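Local atomic coordinates of zonadhesin (Komagataella phaffii, PDB entry 5FX8), a protein that probably acts as a GPI-anchored cell-surface adhesin that may take part in cell-cell interaction, the present chain being its N-terminal part with two cohesin-like domains. Residues P152-N157 with F297-P302; G162-V167 with R262-S267; I181-T186 with N278-D283; Q185-F190 with D271-V276; E194-V199 with G224-I229. All coordinates share one frame; numbering follows the deposited sequence.

How the interactions relate
All five contacts lie in the second cohesin-like domain, where two five-stranded antiparallel sheets face each other. Interactions 2 and 5 pair strands of the sheet ordered 153-158, 162-170, 260-268, 189-200, 227-228; interaction 3 pairs strands 176-186 and 275-286 in the middle of the other. Interaction 1 bridges an outermost strand of each sheet, and interaction 4 lies where the chain passes between them. Along the chain, interaction 1 encloses the rest, and interactions 2 and 3 alternate their segments, which ties the sheets together. The centres of interactions 1 and 3 are about 8 Å apart. Those of interactions 4 and 5 are about 23 Å apart.

Interaction 1: residues P152-N157 with F297-P302; sequences PIKLSN and FVLDEP
The ammonium of Lys154 is held by two oxygens: NZ gives a 2.7 Å hydrogen bond to Glu301 O, in the carbonyl plane on a lone pair, and another to the side-chain OD1 of Asn278. A long chain bent at chi2 and chi3 suits this buried place, because it carries the charge across to oxygens that can satisfy it. On the way Lys154 CE passes beside Leu299 O. The branched end of Leu299 fills the space beside the backbone, with CD2 3.5 Å from Pro152 O and CD1 against Lys154 CB. At the far end Pro152 stands over the Phe297 ring in a CH-pi contact, CD lying 3.5 Å from the ring centroid and 5° off the normal; a stiff proline offers its C-H groups squarely to such a face. Segments 152-157 and 297-302 run nearly the same way but belong to facing sheets rather than pairing: strand 153-158 bonds to 162-170 in one sheet, and strand 294-304 to 275-286 in the other.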
# COMPACT_ATOMS: atom_id res chain seq x y z
N PRO C 152 -37.31 15.64 7.88
CA PRO C 152 -37.74 16.09 6.55
C PRO C 152 -39.07 16.83 6.62
O PRO C 152 -40.02 16.37 7.25
CB PRO C 152 -37.87 14.78 5.77
CG PRO C 152 -37.01 13.84 6.51
CD PRO C 152 -37.13 14.19 7.93
N ILE C 153 -39.12 17.97 5.95
CA ILE C 153 -40.35 18.73 5.81
C ILE C 153 -40.71 18.85 4.34
O ILE C 153 -39.92 18.52 3.46
CB ILE C 153 -40.25 20.12 6.46
CG1 ILE C 153 -39.17 20.95 5.78
CG2 ILE C 153 -39.96 19.97 7.93
CD1 ILE C 153 -39.10 22.33 6.31
N LYS C 154 -41.94 19.30 4.08
CA LYS C 154 -42.49 19.50 2.74
C LYS C 154 -43.07 20.91 2.67
O LYS C 154 -43.70 21.37 3.62
CB LYS C 154 -43.56 18.46 2.45
CG LYS C 154 -43.68 18.14 0.99
CD LYS C 154 -45.08 18.18 0.52
CE LYS C 154 -45.88 17.15 1.20
NZ LYS C 154 -47.25 17.17 0.66
N LEU C 155 -42.86 21.62 1.56
CA LEU C 155 -43.36 22.98 1.38
C LEU C 155 -44.06 23.13 0.02
O LEU C 155 -43.63 22.52 -0.96
CB LEU C 155 -42.22 24.01 1.49
CG LEU C 155 -41.43 24.00 2.81
CD1 LEU C 155 -40.32 25.02 2.79
CD2 LEU C 155 -42.30 24.24 4.01
N SER C 156 -45.13 23.93 -0.03
CA SER C 156 -45.89 24.21 -1.26
C SER C 156 -45.60 25.62 -1.72
O SER C 156 -45.40 26.52 -0.91
CB SER C 156 -47.41 24.10 -1.07
OG SER C 156 -47.85 22.89 -0.49
N ASN C 157 -45.61 25.85 -3.02
CA ASN C 157 -45.51 27.20 -3.54
C ASN C 157 -46.37 27.29 -4.79
O ASN C 157 -46.12 26.58 -5.76
CB ASN C 157 -44.08 27.60 -3.87
CG ASN C 157 -43.19 27.72 -2.64
OD1 ASN C 157 -43.24 28.72 -1.91
ND2 ASN C 157 -42.35 26.71 -2.41
N PHE C 297 -40.67 8.68 7.05
CA PHE C 297 -41.52 9.84 7.29
C PHE C 297 -42.57 9.91 6.20
O PHE C 297 -42.33 9.55 5.05
CB PHE C 297 -40.73 11.16 7.29
CG PHE C 297 -39.64 11.22 8.31
CD1 PHE C 297 -38.43 10.61 8.07
CD2 PHE C 297 -39.81 11.92 9.48
CE1 PHE C 297 -37.43 10.66 9.00
CE2 PHE C 297 -38.81 11.98 10.41
CZ PHE C 297 -37.61 11.35 10.17
N VAL C 298 -43.75 10.39 6.57
CA VAL C 298 -44.85 10.60 5.64
C VAL C 298 -45.25 12.07 5.71
O VAL C 298 -45.44 12.61 6.81
CB VAL C 298 -46.04 9.68 5.94
CG1 VAL C 298 -47.05 9.74 4.83
CG2 VAL C 298 -45.54 8.28 6.10
N LEU C 299 -45.35 12.71 4.55
CA LEU C 299 -45.67 14.13 4.45
C LEU C 299 -46.85 14.28 3.49
O LEU C 299 -46.66 14.33 2.27
CB LEU C 299 -44.45 14.92 4.00
CG LEU C 299 -43.11 14.57 4.65
CD1 LEU C 299 -41.99 15.20 3.89
CD2 LEU C 299 -43.05 15.02 6.06
N ASP C 300 -48.06 14.35 4.02
CA ASP C 300 -49.25 14.29 3.19
C ASP C 300 -49.99 15.62 3.10
O ASP C 300 -51.13 15.64 2.63
CB ASP C 300 -50.20 13.20 3.68
CG ASP C 300 -50.32 13.16 5.18
OD1 ASP C 300 -50.11 14.20 5.83
OD2 ASP C 300 -50.64 12.07 5.72
N GLU C 301 -49.37 16.71 3.50
CA GLU C 301 -50.02 18.02 3.44
C GLU C 301 -50.52 18.31 2.03
O GLU C 301 -49.73 18.24 1.07
CB GLU C 301 -49.08 19.12 3.92
CG GLU C 301 -49.76 20.42 4.32
CD GLU C 301 -48.82 21.62 4.29
OE1 GLU C 301 -47.62 21.43 4.00
OE2 GLU C 301 -49.29 22.76 4.56
N PRO C 302 -51.82 18.63 1.84
CA PRO C 302 -52.35 18.99 0.52
C PRO C 302 -51.93 20.36 0.05
O PRO C 302 -51.30 21.12 0.79
CB PRO C 302 -53.87 18.98 0.73
CG PRO C 302 -54.10 18.30 1.96
CD PRO C 302 -52.90 18.49 2.82

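Interaction 2: residues G162-V167 with R262-S267; sequences GVEWFV and RVSFLS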
# COMPACT_ATOMS: atom_id res chain seq x y z
N GLY C 162 -49.73 24.90 -11.53
CA GLY C 162 -48.56 25.39 -10.85
C GLY C 162 -48.38 25.17 -9.37
O GLY C 162 -48.73 26.05 -8.60
N VAL C 163 -47.81 24.04 -8.97
CA VAL C 163 -47.25 23.86 -7.64
C VAL C 163 -45.78 23.52 -7.78
O VAL C 163 -45.43 22.58 -8.49
CB VAL C 163 -47.91 22.73 -6.84
CG1 VAL C 163 -47.78 23.04 -5.37
CG2 VAL C 163 -49.28 22.54 -7.24
N GLU C 164 -44.93 24.24 -7.08
CA GLU C 164 -43.57 23.80 -6.87
C GLU C 164 -43.49 23.23 -5.47
O GLU C 164 -43.81 23.91 -4.49
CB GLU C 164 -42.60 24.96 -7.06
CG GLU C 164 -41.15 24.54 -7.09
CD GLU C 164 -40.21 25.69 -7.30
OE1 GLU C 164 -40.65 26.87 -7.24
OE2 GLU C 164 -39.01 25.40 -7.54
N TRP C 165 -43.14 21.95 -5.38
CA TRP C 165 -42.96 21.28 -4.10
C TRP C 165 -41.51 21.37 -3.69
O TRP C 165 -40.62 21.27 -4.53
CB TRP C 165 -43.37 19.82 -4.18
CG TRP C 165 -44.76 19.57 -4.52
CD1 TRP C 165 -45.24 19.19 -5.73
CD2 TRP C 165 -45.86 19.61 -3.64
NE1 TRP C 165 -46.59 19.00 -5.66
CE2 TRP C 165 -47.00 19.25 -4.38
CE3 TRP C 165 -46.01 19.91 -2.29
CZ2 TRP C 165 -48.27 19.21 -3.82
CZ3 TRP C 165 -47.27 19.86 -1.73
CH2 TRP C 165 -48.38 19.51 -2.49
N PHE C 166 -41.28 21.57 -2.39
CA PHE C 166 -39.95 21.50 -1.80
C PHE C 166 -39.95 20.41 -0.74
O PHE C 166 -40.83 20.38 0.12
CB PHE C 166 -39.53 22.82 -1.15
CG PHE C 166 -39.20 23.92 -2.13
CD1 PHE C 166 -38.96 23.63 -3.46
CD2 PHE C 166 -39.13 25.23 -1.72
CE1 PHE C 166 -38.66 24.63 -4.37
CE2 PHE C 166 -38.83 26.24 -2.63
CZ PHE C 166 -38.60 25.92 -3.96
N VAL C 167 -38.98 19.51 -0.82
CA VAL C 167 -38.73 18.53 0.23
C VAL C 167 -37.36 18.84 0.80
O VAL C 167 -36.34 18.73 0.10
CB VAL C 167 -38.80 17.09 -0.30
CG1 VAL C 167 -38.61 16.12 0.83
CG2 VAL C 167 -40.13 16.84 -0.99
N ARG C 262 -32.42 20.25 -0.50
CA ARG C 262 -33.75 20.68 -0.92
C ARG C 262 -34.03 20.14 -2.31
O ARG C 262 -33.33 20.49 -3.26
CB ARG C 262 -33.86 22.21 -0.89
CG ARG C 262 -35.10 22.76 -1.58
CD ARG C 262 -35.37 24.18 -1.17
NE ARG C 262 -35.85 24.22 0.20
CZ ARG C 262 -36.01 25.34 0.89
NH1 ARG C 262 -35.72 26.50 0.32
NH2 ARG C 262 -36.45 25.30 2.14
N VAL C 263 -35.05 19.31 -2.43
CA VAL C 263 -35.45 18.80 -3.72
C VAL C 263 -36.69 19.55 -4.19
O VAL C 263 -37.64 19.71 -3.43
CB VAL C 263 -35.71 17.29 -3.66
CG1 VAL C 263 -36.07 16.78 -5.04
CG2 VAL C 263 -34.50 16.59 -3.17
N SER C 264 -36.67 20.01 -5.43
CA SER C 264 -37.77 20.77 -5.99
C SER C 264 -38.35 20.00 -7.17
O SER C 264 -37.61 19.63 -8.08
CB SER C 264 -37.29 22.14 -6.43
OG SER C 264 -38.27 22.84 -7.15
N PHE C 265 -39.66 19.77 -7.18
CA PHE C 265 -40.30 19.21 -8.36
C PHE C 265 -41.58 19.96 -8.70
O PHE C 265 -42.45 20.16 -7.85
CB PHE C 265 -40.57 17.71 -8.24
CG PHE C 265 -41.09 17.29 -6.91
CD1 PHE C 265 -40.23 17.14 -5.84
CD2 PHE C 265 -42.42 16.99 -6.75
CE1 PHE C 265 -40.70 16.74 -4.63
CE2 PHE C 265 -42.91 16.57 -5.53
CZ PHE C 265 -42.06 16.45 -4.47
N LEU C 266 -41.69 20.36 -9.96
CA LEU C 266 -42.81 21.14 -10.43
C LEU C 266 -43.95 20.22 -10.81
O LEU C 266 -43.76 19.13 -11.34
CB LEU C 266 -42.40 21.98 -11.64
CG LEU C 266 -43.32 23.04 -12.23
CD1 LEU C 266 -43.57 24.08 -11.19
CD2 LEU C 266 -42.68 23.68 -13.44
N SER C 267 -45.16 20.69 -10.55
CA SER C 267 -46.38 20.00 -10.96
C SER C 267 -47.28 21.01 -11.68
O SER C 267 -47.76 21.96 -11.06
CB SER C 267 -47.07 19.38 -9.76
OG SER C 267 -48.18 18.61 -10.17
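Phe265 carries its ring between the backbone N and the carbonyl carbon (chi1 42°), while Trp165 swings CG away from its own carbonyl carbon (chi1 -62°), and the two side chains meet on one face of the sheet, where Trp165 and Phe265 form a hydrogen-bonded pair. Trp165 CB lies over the Phe265 face, 3.8 Å from the centroid, as a CH-pi contact; the five-membered ring of the indole and the phenyl ring are roughly parallel but slid so far apart that they barely overlap, with Trp165 CD1 3.5 Å from Phe265 CE2. Val167 CG2 closes on the edge of the same phenyl ring, where the compact branched side chain of valine fits beside it. Broad aromatic groups suit this row, which faces the other sheet: Trp165 packs on Val276 and Asn278, and Val167 on Val280 and Val282.

The row on the other face mixes polar and aromatic groups. Ser264 OG donates a 2.7 Å hydrogen bond to Glu164 OE2, on its anti lone pair, and also sits at the edge of Phe166, in the ring plane. Over a face of that ring runs Arg262, with CD 4.1 Å from the centroid and the guanidinium 8° from parallel to the ring; Asp168 and Asp208 form salt bridges with its nitrogens.

Six backbone bonds, such as Val163 N to Ser267 O at 2.9 Å, join these antiparallel strands, neighbours inside one sheet of a beta sandwich, which is the architecture expected of a cohesin-like domain.

Interaction 3: residues I181-T186 with N278-D283; sequences ISTVQT and NVVNVD
Ile181 and Val282 lie side by side and point the same way, CG1 of the first 4.1 Å from CG2 of the second; Ile181 also runs alongside Val280, its CG2 meeting CG1 of that valine. Beta-branched residues suit an extended backbone and here supply an apolar inner surface. Thr183 crosses Val280 obliquely. The first torsion of Thr183 (chi1 -38°) sets OG1 opposite the carbonyl carbon and CG2 opposite the backbone N, and this methyl meets Val280 CG2 at 3.5 Å and lies against the Asn278 amide. The amides of Asn278 and Gln185 are turned 77° apart where their side chains cross; Asn278 OD1 is engaged by Lys154 of the facing sheet.

Strands 176-186 and 275-286 are antiparallel neighbours inside one sheet of the cohesin-like beta sandwich, and the row of Ile181, Thr183 and Gln185, with Val280 and Val282 across from them, turns inward: both valines rest on Val167, and Thr183 on Phe190. Two hydrogen-bonded pairs hold the strands, Ser182 with Asn281 and Val184 with Val279; Asn281 N, for example, gives a 2.9 Å bond to Ser182 O. Side chains of these pairs point to the other face, where small polar Ser182 and Asn281 suit partial exposure and put Ser182 OG 3.6 Å from Asn281 OD1. Val279 and Asn281 are there also touched by Val298 of strand 294-304.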
# COMPACT_ATOMS: atom_id res chain seq x y z
N ILE C 181 -36.78 9.05 -1.67
CA ILE C 181 -37.95 9.92 -1.78
C ILE C 181 -38.89 9.37 -2.83
O ILE C 181 -38.46 8.97 -3.92
CB ILE C 181 -37.52 11.36 -2.11
CG1 ILE C 181 -36.68 11.94 -0.99
CG2 ILE C 181 -38.71 12.24 -2.31
CD1 ILE C 181 -35.75 12.99 -1.45
N SER C 182 -40.18 9.35 -2.53
CA SER C 182 -41.20 9.12 -3.55
C SER C 182 -42.40 10.02 -3.29
O SER C 182 -42.79 10.22 -2.14
CB SER C 182 -41.64 7.67 -3.56
OG SER C 182 -42.22 7.36 -2.32
N THR C 183 -42.98 10.56 -4.36
CA THR C 183 -44.16 11.41 -4.32
C THR C 183 -45.25 10.79 -5.17
O THR C 183 -44.97 10.31 -6.27
CB THR C 183 -43.87 12.81 -4.88
OG1 THR C 183 -42.57 13.24 -4.48
CG2 THR C 183 -44.87 13.83 -4.35
N VAL C 184 -46.49 10.81 -4.68
CA VAL C 184 -47.66 10.54 -5.51
C VAL C 184 -48.66 11.69 -5.35
O VAL C 184 -48.85 12.21 -4.25
CB VAL C 184 -48.30 9.19 -5.16
CG1 VAL C 184 -47.29 8.17 -5.08
CG2 VAL C 184 -49.02 9.24 -3.88
N GLN C 185 -49.29 12.08 -6.45
CA GLN C 185 -50.24 13.17 -6.37
C GLN C 185 -51.32 13.02 -7.45
O GLN C 185 -51.06 12.51 -8.54
CB GLN C 185 -49.52 14.51 -6.50
CG GLN C 185 -50.02 15.34 -7.60
CD GLN C 185 -49.48 16.72 -7.59
OE1 GLN C 185 -49.86 17.53 -8.42
NE2 GLN C 185 -48.58 17.01 -6.67
N THR C 186 -52.54 13.45 -7.12
CA THR C 186 -53.63 13.57 -8.09
C THR C 186 -54.26 14.91 -7.85
O THR C 186 -54.44 15.30 -6.71
CB THR C 186 -54.72 12.48 -7.92
OG1 THR C 186 -55.33 12.62 -6.64
CG2 THR C 186 -54.14 11.11 -8.02
N ASN C 278 -51.32 15.20 -2.10
CA ASN C 278 -49.91 14.94 -2.32
C ASN C 278 -49.29 14.28 -1.11
O ASN C 278 -49.38 14.82 -0.00
CB ASN C 278 -49.15 16.22 -2.63
CG ASN C 278 -47.67 15.98 -2.83
OD1 ASN C 278 -46.93 15.73 -1.89
ND2 ASN C 278 -47.24 16.04 -4.07
N VAL C 279 -48.60 13.17 -1.31
CA VAL C 279 -47.84 12.53 -0.25
C VAL C 279 -46.39 12.42 -0.68
O VAL C 279 -46.10 12.28 -1.87
CB VAL C 279 -48.42 11.16 0.11
CG1 VAL C 279 -48.31 10.26 -1.06
CG2 VAL C 279 -47.68 10.58 1.27
N VAL C 280 -45.49 12.54 0.28
CA VAL C 280 -44.07 12.36 0.06
C VAL C 280 -43.57 11.44 1.16
O VAL C 280 -43.56 11.81 2.33
CB VAL C 280 -43.29 13.67 0.09
CG1 VAL C 280 -41.83 13.38 0.07
CG2 VAL C 280 -43.63 14.48 -1.09
N ASN C 281 -43.15 10.24 0.78
CA ASN C 281 -42.49 9.34 1.71
C ASN C 281 -40.98 9.57 1.64
O ASN C 281 -40.41 9.58 0.55
CB ASN C 281 -42.82 7.90 1.38
CG ASN C 281 -44.29 7.68 1.19
OD1 ASN C 281 -44.84 7.94 0.12
ND2 ASN C 281 -44.95 7.21 2.23
N VAL C 282 -40.36 9.78 2.79
CA VAL C 282 -38.92 10.00 2.87
C VAL C 282 -38.35 8.98 3.83
O VAL C 282 -38.77 8.92 4.99
CB VAL C 282 -38.59 11.43 3.33
CG1 VAL C 282 -37.11 11.56 3.59
CG2 VAL C 282 -39.03 12.41 2.29
N ASP C 283 -37.42 8.16 3.35
CA ASP C 283 -36.75 7.18 4.19
C ASP C 283 -35.29 7.58 4.33
O ASP C 283 -34.60 7.76 3.32
CB ASP C 283 -36.87 5.78 3.60
CG ASP C 283 -38.30 5.36 3.44
OD1 ASP C 283 -38.96 5.81 2.48
OD2 ASP C 283 -38.76 4.58 4.30

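Interaction 4: residues Q185-F190 with D271-V276; sequences QTPGTF and DDVLEV
The side-chain amide of Gln185 has one face covered by Val276, whose methyl CG1 stands almost directly above Gln185 CD at 3.6 Å. Because the methyl sits over the plane, this contact holds whichever way round the amide is modelled. Beyond the amide's polar end lie Ser267 OG and Trp165 NE1, polar groups among which a glutamine can be accommodated in a buried place, and Leu269 also packs against its chain.

Next to it the ring of Pro187 meets two valines. Pro187 CG is 3.8 Å from Val273 CG1, and Pro187 CD is 3.9 Å from Val276 CG2, so both valines meet the same side of the pyrrolidine ring, Val273 tip to tip with CG and Val276 obliquely at CD. Val276 divides its labour by torsion: CG1, placed roughly anti to the backbone N (chi1 154°), serves the amide, while CG2 serves the proline. Pro187 CD also approaches Glu275 O, and Thr186 O lies 3.9 Å from Val276 CA. All of this is van der Waals contact.

A cis peptide precedes Pro187, and it probably helps the chain turn at the end of strand 176-186; Gly188 continues the turn toward strand 189-200, which belongs to the other sheet. Segment 271-276 holds the end of the connection from strand 260-268 and the start of strand 275-286. Two passages between the sheets thus pack together here, close to strand 294-304, whose Phe303 touches Val276.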
# COMPACT_ATOMS: atom_id res chain seq x y z
N GLN C 185 -49.29 12.08 -6.45
CA GLN C 185 -50.24 13.17 -6.37
C GLN C 185 -51.32 13.02 -7.45
O GLN C 185 -51.06 12.51 -8.54
CB GLN C 185 -49.52 14.51 -6.50
CG GLN C 185 -50.02 15.34 -7.60
CD GLN C 185 -49.48 16.72 -7.59
OE1 GLN C 185 -49.86 17.53 -8.42
NE2 GLN C 185 -48.58 17.01 -6.67
N THR C 186 -52.54 13.45 -7.12
CA THR C 186 -53.63 13.57 -8.09
C THR C 186 -54.26 14.91 -7.85
O THR C 186 -54.44 15.30 -6.71
CB THR C 186 -54.72 12.48 -7.92
OG1 THR C 186 -55.33 12.62 -6.64
CG2 THR C 186 -54.14 11.11 -8.02
N PRO C 187 -54.62 15.63 -8.92
CA PRO C 187 -54.57 15.25 -10.33
C PRO C 187 -53.41 15.81 -11.12
O PRO C 187 -53.45 15.70 -12.35
CB PRO C 187 -55.85 15.85 -10.86
CG PRO C 187 -55.91 17.14 -10.14
CD PRO C 187 -55.44 16.84 -8.74
N GLY C 188 -52.42 16.42 -10.49
CA GLY C 188 -51.39 17.11 -11.25
C GLY C 188 -50.60 16.20 -12.19
O GLY C 188 -50.70 14.97 -12.17
N THR C 189 -49.80 16.85 -13.03
CA THR C 189 -48.89 16.17 -13.95
C THR C 189 -47.48 16.70 -13.74
O THR C 189 -47.22 17.88 -14.00
CB THR C 189 -49.32 16.37 -15.41
OG1 THR C 189 -50.45 15.55 -15.70
CG2 THR C 189 -48.20 15.96 -16.34
N PHE C 190 -46.58 15.82 -13.30
CA PHE C 190 -45.21 16.22 -13.00
C PHE C 190 -44.44 16.55 -14.26
O PHE C 190 -44.57 15.86 -15.28
CB PHE C 190 -44.48 15.13 -12.22
CG PHE C 190 -44.84 15.07 -10.78
CD1 PHE C 190 -44.78 16.20 -9.99
CD2 PHE C 190 -45.28 13.88 -10.20
CE1 PHE C 190 -45.14 16.14 -8.65
CE2 PHE C 190 -45.65 13.84 -8.86
CZ PHE C 190 -45.57 14.96 -8.09
N ASP C 271 -56.37 24.32 -15.25
CA ASP C 271 -56.89 25.57 -14.69
C ASP C 271 -58.11 25.36 -13.81
O ASP C 271 -58.40 26.22 -12.98
CB ASP C 271 -57.21 26.56 -15.79
CG ASP C 271 -55.98 27.27 -16.30
OD1 ASP C 271 -54.95 27.27 -15.59
OD2 ASP C 271 -56.05 27.85 -17.41
N ASP C 272 -58.82 24.24 -13.95
CA ASP C 272 -60.01 23.96 -13.16
C ASP C 272 -59.70 23.18 -11.89
O ASP C 272 -60.62 22.59 -11.30
CB ASP C 272 -61.04 23.20 -13.99
CG ASP C 272 -60.61 21.79 -14.30
OD1 ASP C 272 -59.94 21.59 -15.33
OD2 ASP C 272 -60.97 20.87 -13.53
N VAL C 273 -58.44 23.14 -11.47
CA VAL C 273 -58.04 22.43 -10.26
C VAL C 273 -57.93 23.46 -9.15
O VAL C 273 -57.32 24.51 -9.33
CB VAL C 273 -56.70 21.70 -10.46
CG1 VAL C 273 -56.41 20.78 -9.29
CG2 VAL C 273 -56.73 20.91 -11.73
N LEU C 274 -58.52 23.16 -8.00
CA LEU C 274 -58.44 24.05 -6.86
C LEU C 274 -57.73 23.43 -5.67
O LEU C 274 -57.39 24.15 -4.73
CB LEU C 274 -59.84 24.50 -6.41
CG LEU C 274 -60.76 25.11 -7.48
CD1 LEU C 274 -62.25 25.04 -7.09
CD2 LEU C 274 -60.34 26.52 -7.76
N GLU C 275 -57.49 22.13 -5.68
CA GLU C 275 -56.99 21.39 -4.55
C GLU C 275 -56.26 20.18 -5.09
O GLU C 275 -56.62 19.65 -6.15
CB GLU C 275 -58.16 21.00 -3.62
CG GLU C 275 -57.81 20.03 -2.49
CD GLU C 275 -59.05 19.51 -1.75
OE1 GLU C 275 -60.13 19.44 -2.37
OE2 GLU C 275 -58.96 19.18 -0.54
N VAL C 276 -55.21 19.76 -4.38
CA VAL C 276 -54.30 18.70 -4.83
C VAL C 276 -53.92 17.83 -3.64
O VAL C 276 -53.41 18.35 -2.64
CB VAL C 276 -53.05 19.29 -5.51
CG1 VAL C 276 -51.88 18.36 -5.41
CG2 VAL C 276 -53.32 19.55 -6.94

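Interaction 5: residues E194-V199 with G224-I229; sequences EVKYAV and GEWIPI
Tyr197 and Ile227 exchange backbone hydrogen bonds: Tyr197 N reaches Ile227 O at 2.9 Å, and Ile227 N reaches Tyr197 O at 2.8 Å. Ile229 N adds a third, to Val195 O at 2.8 Å. Where direct pairing ends, water takes over. One molecule accepts from Val195 N and donates to Ile229 O; another accepts from both Val199 N and Glu225 N. Pro228, lacking an N-H, suits the intervening place in this short strand, outermost of its sheet within the chain.

Lys196 stretches fully beyond CG across one face of Trp226, with NZ 3.6 Å from the five-membered ring centroid and 7° off its normal, a cation-pi interaction, while CE lies over the six-membered ring. Glu164 adds a long, weak ion pair. On the reverse side Ile227 CB covers a face of Tyr197, and Ile229 CG1 comes to that ring's edge, 3.7 Å from Tyr197 CD1. The chemistry thus implies two unlike flanks: a lysine whose charge is probably eased by the indole, with at most a weak contribution from Glu164, and an apolar cluster around Tyr197.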
# COMPACT_ATOMS: atom_id res chain seq x y z
N GLU C 194 -38.09 19.22 -14.93
CA GLU C 194 -37.98 20.31 -13.97
C GLU C 194 -37.79 19.79 -12.55
O GLU C 194 -38.30 20.38 -11.60
CB GLU C 194 -39.20 21.22 -14.05
CG GLU C 194 -39.24 22.11 -15.28
CD GLU C 194 -38.08 23.09 -15.34
OE1 GLU C 194 -37.94 23.92 -14.42
OE2 GLU C 194 -37.31 23.03 -16.32
N VAL C 195 -37.06 18.70 -12.38
CA VAL C 195 -36.70 18.18 -11.07
C VAL C 195 -35.27 18.62 -10.78
O VAL C 195 -34.39 18.48 -11.63
CB VAL C 195 -36.84 16.65 -11.02
CG1 VAL C 195 -36.69 16.14 -9.60
CG2 VAL C 195 -38.16 16.21 -11.58
N LYS C 196 -35.04 19.19 -9.61
CA LYS C 196 -33.76 19.80 -9.32
C LYS C 196 -33.51 19.69 -7.82
O LYS C 196 -34.41 19.34 -7.05
CB LYS C 196 -33.72 21.26 -9.81
CG LYS C 196 -34.72 22.15 -9.13
CD LYS C 196 -34.71 23.57 -9.65
CE LYS C 196 -35.73 24.39 -8.90
NZ LYS C 196 -35.84 25.78 -9.38
N TYR C 197 -32.28 19.96 -7.41
CA TYR C 197 -31.98 19.93 -6.00
C TYR C 197 -30.91 20.96 -5.71
O TYR C 197 -30.25 21.47 -6.60
CB TYR C 197 -31.56 18.53 -5.53
CG TYR C 197 -30.12 18.16 -5.85
CD1 TYR C 197 -29.78 17.61 -7.08
CD2 TYR C 197 -29.12 18.36 -4.91
CE1 TYR C 197 -28.47 17.29 -7.37
CE2 TYR C 197 -27.82 18.03 -5.19
CZ TYR C 197 -27.49 17.49 -6.42
OH TYR C 197 -26.17 17.16 -6.69
N ALA C 198 -30.76 21.28 -4.43
CA ALA C 198 -29.74 22.20 -3.99
C ALA C 198 -29.35 21.81 -2.58
O ALA C 198 -30.10 21.16 -1.87
CB ALA C 198 -30.24 23.64 -4.02
N VAL C 199 -28.15 22.21 -2.18
CA VAL C 199 -27.66 21.99 -0.83
C VAL C 199 -27.18 23.33 -0.30
O VAL C 199 -26.25 23.91 -0.85
CB VAL C 199 -26.53 20.95 -0.79
CG1 VAL C 199 -26.18 20.63 0.63
CG2 VAL C 199 -26.91 19.69 -1.52
N GLY C 224 -27.29 27.36 -1.79
CA GLY C 224 -26.73 26.43 -2.75
C GLY C 224 -26.91 26.89 -4.17
O GLY C 224 -27.15 28.06 -4.46
N GLU C 225 -26.80 25.93 -5.08
CA GLU C 225 -27.07 26.16 -6.49
C GLU C 225 -28.04 25.10 -6.97
O GLU C 225 -27.85 23.91 -6.70
CB GLU C 225 -25.78 26.12 -7.30
CG GLU C 225 -25.91 26.64 -8.72
CD GLU C 225 -24.63 27.29 -9.23
OE1 GLU C 225 -23.72 27.55 -8.41
OE2 GLU C 225 -24.53 27.54 -10.45
N TRP C 226 -29.08 25.52 -7.68
CA TRP C 226 -30.01 24.56 -8.25
C TRP C 226 -29.32 23.68 -9.28
O TRP C 226 -28.69 24.17 -10.21
CB TRP C 226 -31.19 25.28 -8.90
CG TRP C 226 -32.22 25.83 -7.95
CD1 TRP C 226 -32.66 27.11 -7.90
CD2 TRP C 226 -32.94 25.12 -6.95
NE1 TRP C 226 -33.61 27.24 -6.94
CE2 TRP C 226 -33.81 26.03 -6.34
CE3 TRP C 226 -32.95 23.79 -6.52
CZ2 TRP C 226 -34.67 25.67 -5.31
CZ3 TRP C 226 -33.80 23.43 -5.51
CH2 TRP C 226 -34.64 24.37 -4.91
N ILE C 227 -29.46 22.37 -9.10
CA ILE C 227 -28.82 21.37 -9.95
C ILE C 227 -29.92 20.48 -10.52
O ILE C 227 -30.61 19.79 -9.78
CB ILE C 227 -27.80 20.53 -9.16
CG1 ILE C 227 -26.69 21.43 -8.62
CG2 ILE C 227 -27.21 19.41 -10.00
CD1 ILE C 227 -25.86 20.76 -7.62
N PRO C 228 -30.13 20.47 -11.83
CA PRO C 228 -31.18 19.63 -12.40
C PRO C 228 -30.85 18.15 -12.23
O PRO C 228 -29.71 17.74 -12.06
CB PRO C 228 -31.20 20.04 -13.87
CG PRO C 228 -29.85 20.58 -14.14
CD PRO C 228 -29.33 21.15 -12.86
N ILE C 229 -31.90 17.34 -12.28
CA ILE C 229 -31.81 15.91 -12.11
C ILE C 229 -32.36 15.30 -13.39
O ILE C 229 -33.53 15.51 -13.73
CB ILE C 229 -32.60 15.44 -10.88
CG1 ILE C 229 -31.97 15.92 -9.58
CG2 ILE C 229 -32.75 13.96 -10.85
CD1 ILE C 229 -32.78 15.52 -8.39
O HOH W 1 -35.66 16.95 -14.27
O HOH W 2 -26.48 23.17 -4.41